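Local coordinates for protein ofchtiv-g5 (PDB 6JM8) that probably hydrolyses chitin as an insect group IV chitinase of glycosyl hydrolase family 18, holding a chain of N-acetylglucosamine units in its cleft, at residues Gly83-Gly88 with Asp124-Asn129. Sequence-based numbering, arbitrary orientation.
Sequences GGWSEG and DWLYPN. With NAG (2-acetamido-2-deoxy-beta-D-glucopyranose), chain B; NAG (2-acetamido-2-deoxy-beta-D-glucopyranose), chain C; NAG (2-acetamido-2-deoxy-beta-D-glucopyranose), chain D; NAG (2-acetamido-2-deoxy-beta-D-glucopyranose), chain E.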
# COMPACT_ATOMS: atom_id res chain seq x y z
N GLY A 83 -8.33 -8.53 3.78
CA GLY A 83 -7.61 -9.04 2.63
C GLY A 83 -6.11 -8.87 2.71
O GLY A 83 -5.48 -9.23 3.71
N GLY A 84 -5.53 -8.31 1.66
CA GLY A 84 -4.09 -8.22 1.57
C GLY A 84 -3.50 -9.41 0.83
O GLY A 84 -4.19 -10.35 0.44
N TRP A 85 -2.18 -9.35 0.67
CA TRP A 85 -1.48 -10.32 -0.17
C TRP A 85 -1.62 -11.73 0.38
O TRP A 85 -2.06 -12.65 -0.33
CB TRP A 85 -0.01 -9.93 -0.30
CG TRP A 85 0.77 -10.86 -1.17
CD1 TRP A 85 1.68 -11.79 -0.77
CD2 TRP A 85 0.72 -10.93 -2.60
NE1 TRP A 85 2.19 -12.45 -1.86
CE2 TRP A 85 1.62 -11.94 -2.99
CE3 TRP A 85 -0.00 -10.25 -3.58
CZ2 TRP A 85 1.82 -12.29 -4.33
CZ3 TRP A 85 0.19 -10.59 -4.90
CH2 TRP A 85 1.10 -11.60 -5.27
N SER A 86 -1.25 -11.93 1.65
CA SER A 86 -1.22 -13.28 2.22
C SER A 86 -2.59 -13.94 2.22
O SER A 86 -2.68 -15.17 2.20
CB SER A 86 -0.65 -13.23 3.64
OG SER A 86 0.76 -13.12 3.63
N GLU A 87 -3.66 -13.14 2.24
CA GLU A 87 -5.00 -13.72 2.29
C GLU A 87 -5.40 -14.39 0.98
O GLU A 87 -6.30 -15.23 0.98
CB GLU A 87 -6.02 -12.65 2.67
CG GLU A 87 -6.27 -12.55 4.17
CD GLU A 87 -7.22 -13.63 4.67
OE1 GLU A 87 -8.40 -13.61 4.28
OE2 GLU A 87 -6.77 -14.50 5.45
N GLY A 88 -4.74 -14.05 -0.12
CA GLY A 88 -5.03 -14.68 -1.39
C GLY A 88 -6.27 -14.12 -2.05
O GLY A 88 -6.85 -13.11 -1.64
N ASP A 124 -9.30 -4.99 0.48
CA ASP A 124 -8.04 -5.18 -0.22
C ASP A 124 -7.95 -6.60 -0.78
O ASP A 124 -7.06 -7.36 -0.42
CB ASP A 124 -6.85 -4.90 0.70
CG ASP A 124 -6.84 -3.48 1.18
OD1 ASP A 124 -7.72 -2.72 0.76
OD2 ASP A 124 -5.95 -3.11 1.99
N TRP A 125 -8.83 -6.94 -1.71
CA TRP A 125 -8.88 -8.22 -2.34
C TRP A 125 -7.85 -8.20 -3.43
O TRP A 125 -8.01 -7.50 -4.33
CB TRP A 125 -10.26 -8.48 -2.89
CG TRP A 125 -10.42 -9.65 -3.75
CD1 TRP A 125 -9.48 -10.56 -4.07
CD2 TRP A 125 -11.59 -10.01 -4.49
NE1 TRP A 125 -9.99 -11.49 -4.94
CE2 TRP A 125 -11.28 -11.17 -5.22
CE3 TRP A 125 -12.86 -9.48 -4.58
CZ2 TRP A 125 -12.20 -11.81 -6.01
CZ3 TRP A 125 -13.75 -10.10 -5.39
CH2 TRP A 125 -13.42 -11.26 -6.09
N LEU A 126 -6.80 -9.00 -3.30
CA LEU A 126 -5.72 -9.07 -4.27
C LEU A 126 -5.63 -10.40 -5.02
O LEU A 126 -4.96 -11.24 -4.53
CB LEU A 126 -4.37 -8.79 -3.59
CG LEU A 126 -4.03 -7.40 -3.13
CD1 LEU A 126 -5.19 -6.61 -2.76
CD2 LEU A 126 -2.83 -7.19 -2.23
N TYR A 127 -6.28 -10.55 -6.17
CA TYR A 127 -7.14 -9.55 -6.81
C TYR A 127 -8.26 -10.28 -7.53
O TYR A 127 -8.12 -11.46 -7.83
CB TYR A 127 -6.39 -8.68 -7.83
CG TYR A 127 -4.97 -8.29 -7.51
CD1 TYR A 127 -3.93 -9.18 -7.71
CD2 TYR A 127 -4.66 -7.02 -7.06
CE1 TYR A 127 -2.61 -8.82 -7.43
CE2 TYR A 127 -3.35 -6.65 -6.78
CZ TYR A 127 -2.33 -7.56 -6.97
OH TYR A 127 -1.04 -7.18 -6.69
N PRO A 128 -9.34 -9.58 -7.87
CA PRO A 128 -10.39 -10.19 -8.70
C PRO A 128 -9.80 -10.71 -10.01
O PRO A 128 -9.04 -10.03 -10.69
CB PRO A 128 -11.37 -9.04 -8.94
CG PRO A 128 -11.20 -8.15 -7.78
CD PRO A 128 -9.73 -8.22 -7.43
N ASN A 129 -10.16 -11.96 -10.34
CA ASN A 129 -9.75 -12.61 -11.59
C ASN A 129 -8.23 -12.77 -11.68
O ASN A 129 -7.65 -12.73 -12.76
CB ASN A 129 -10.29 -11.86 -12.81
CG ASN A 129 -10.05 -12.61 -14.12
OD1 ASN A 129 -9.90 -13.83 -14.14
ND2 ASN A 129 -10.01 -11.87 -15.22
C1 NAG B . 2.57 -7.49 -5.17
C2 NAG B . 3.20 -7.75 -3.81
C3 NAG B . 2.18 -7.53 -2.69
C4 NAG B . 1.45 -6.19 -2.83
C5 NAG B . 0.94 -6.03 -4.26
C6 NAG B . 0.30 -4.69 -4.55
C7 NAG B . 4.93 -9.42 -3.23
C8 NAG B . 5.31 -10.87 -3.26
N2 NAG B . 3.74 -9.10 -3.77
O3 NAG B . 2.86 -7.54 -1.44
O4 NAG B . 0.37 -6.16 -1.89
O5 NAG B . 2.01 -6.19 -5.19
O6 NAG B . -0.31 -4.73 -5.83
O7 NAG B . 5.66 -8.57 -2.75
C1 NAG C . 0.12 -4.88 -1.21
C2 NAG C . -0.74 -5.11 0.08
C3 NAG C . 0.06 -5.78 1.20
C4 NAG C . 1.56 -5.68 0.96
C5 NAG C . 1.92 -4.31 0.42
C6 NAG C . 3.41 -4.18 0.27
C7 NAG C . -2.62 -3.53 0.35
C8 NAG C . -3.05 -2.22 0.93
N2 NAG C . -1.34 -3.86 0.55
O3 NAG C . -0.31 -7.14 1.36
O4 NAG C . 2.24 -5.79 2.20
O5 NAG C . 1.34 -4.11 -0.88
O6 NAG C . 3.83 -4.79 -0.94
O7 NAG C . -3.38 -4.25 -0.29
C1 NAG D . 2.50 -7.14 2.57
C2 NAG D . 3.76 -7.11 3.43
C3 NAG D . 4.05 -8.50 4.04
C4 NAG D . 2.79 -9.03 4.71
C5 NAG D . 1.66 -9.02 3.70
C6 NAG D . 0.36 -9.56 4.25
C7 NAG D . 5.61 -5.58 2.90
C8 NAG D . 5.24 -4.84 4.15
N2 NAG D . 4.88 -6.66 2.61
O3 NAG D . 5.14 -8.43 4.95
O4 NAG D . 2.93 -10.34 5.24
O5 NAG D . 1.42 -7.67 3.32
O6 NAG D . -0.58 -9.63 3.20
O7 NAG D . 6.54 -5.22 2.19
C1 NAG E . 3.28 -10.24 6.63
C2 NAG E . 2.43 -11.20 7.44
C3 NAG E . 2.78 -11.14 8.92
C4 NAG E . 4.29 -11.24 9.13
C5 NAG E . 5.04 -10.28 8.22
C6 NAG E . 6.54 -10.44 8.37
C7 NAG E . 0.12 -11.86 7.11
C8 NAG E . -1.32 -11.42 7.21
N2 NAG E . 1.02 -10.90 7.26
O3 NAG E . 2.13 -12.20 9.62
O4 NAG E . 4.61 -10.95 10.49
O5 NAG E . 4.66 -10.52 6.86
O6 NAG E . 7.21 -9.43 7.59
O7 NAG E . 0.43 -13.02 6.92
O HOH W 1 -6.39 -10.61 -1.14
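Trp85 and Tyr127 meet because their torsions bring both rings to the same sugar, the chain B NAG: in Trp85 CG is anti to the backbone N (chi1 -179°), while Tyr127 CG lies beside its own N, after a cis peptide bond from Leu126. Trp85 CZ3 comes to 4.2 Å from Tyr127 CE1. A flat, broad indole suits a sugar platform: N2 of that NAG sits 3.5 Å above the ring, over its centre. Tyrosine adds a hydroxyl, its OH sharing a 2.7 Å hydrogen bond with the sugar's O6. Apolar Leu126 CD2 packs at the indole edge, 3.4 Å from O4 of the same NAG. With alanine in place of Trp85, the sugar would probably lose the face it rests on, and Tyr127 CE1 and Leu126 CD2 their contacts with the indole.

Asp124-Leu126 ends the DxxDxDxE signature of family 18, where glutamate is the usual acid; here the residue is Leu126. A hydrogen bond from Gly84 N to Asp124 O, 2.8 Å and almost straight at 178°, joins the backbones. Gly83 and Gly84 suit backbone angles that would jam a CB against the preceding carbonyl. A water accepts from Leu126 N and lies near Gly84 O and Gly88 O, and Arg131 NH1 hydrogen-bonds to Trp85 O and Leu126 O, one from each loop.

These loops leave neighbouring parallel strands 77-83 and 120-124 of the TIM barrel, before helices 90-97 and 138-154; Trp125 packs on both helices, and Asp124 on strand 160-166.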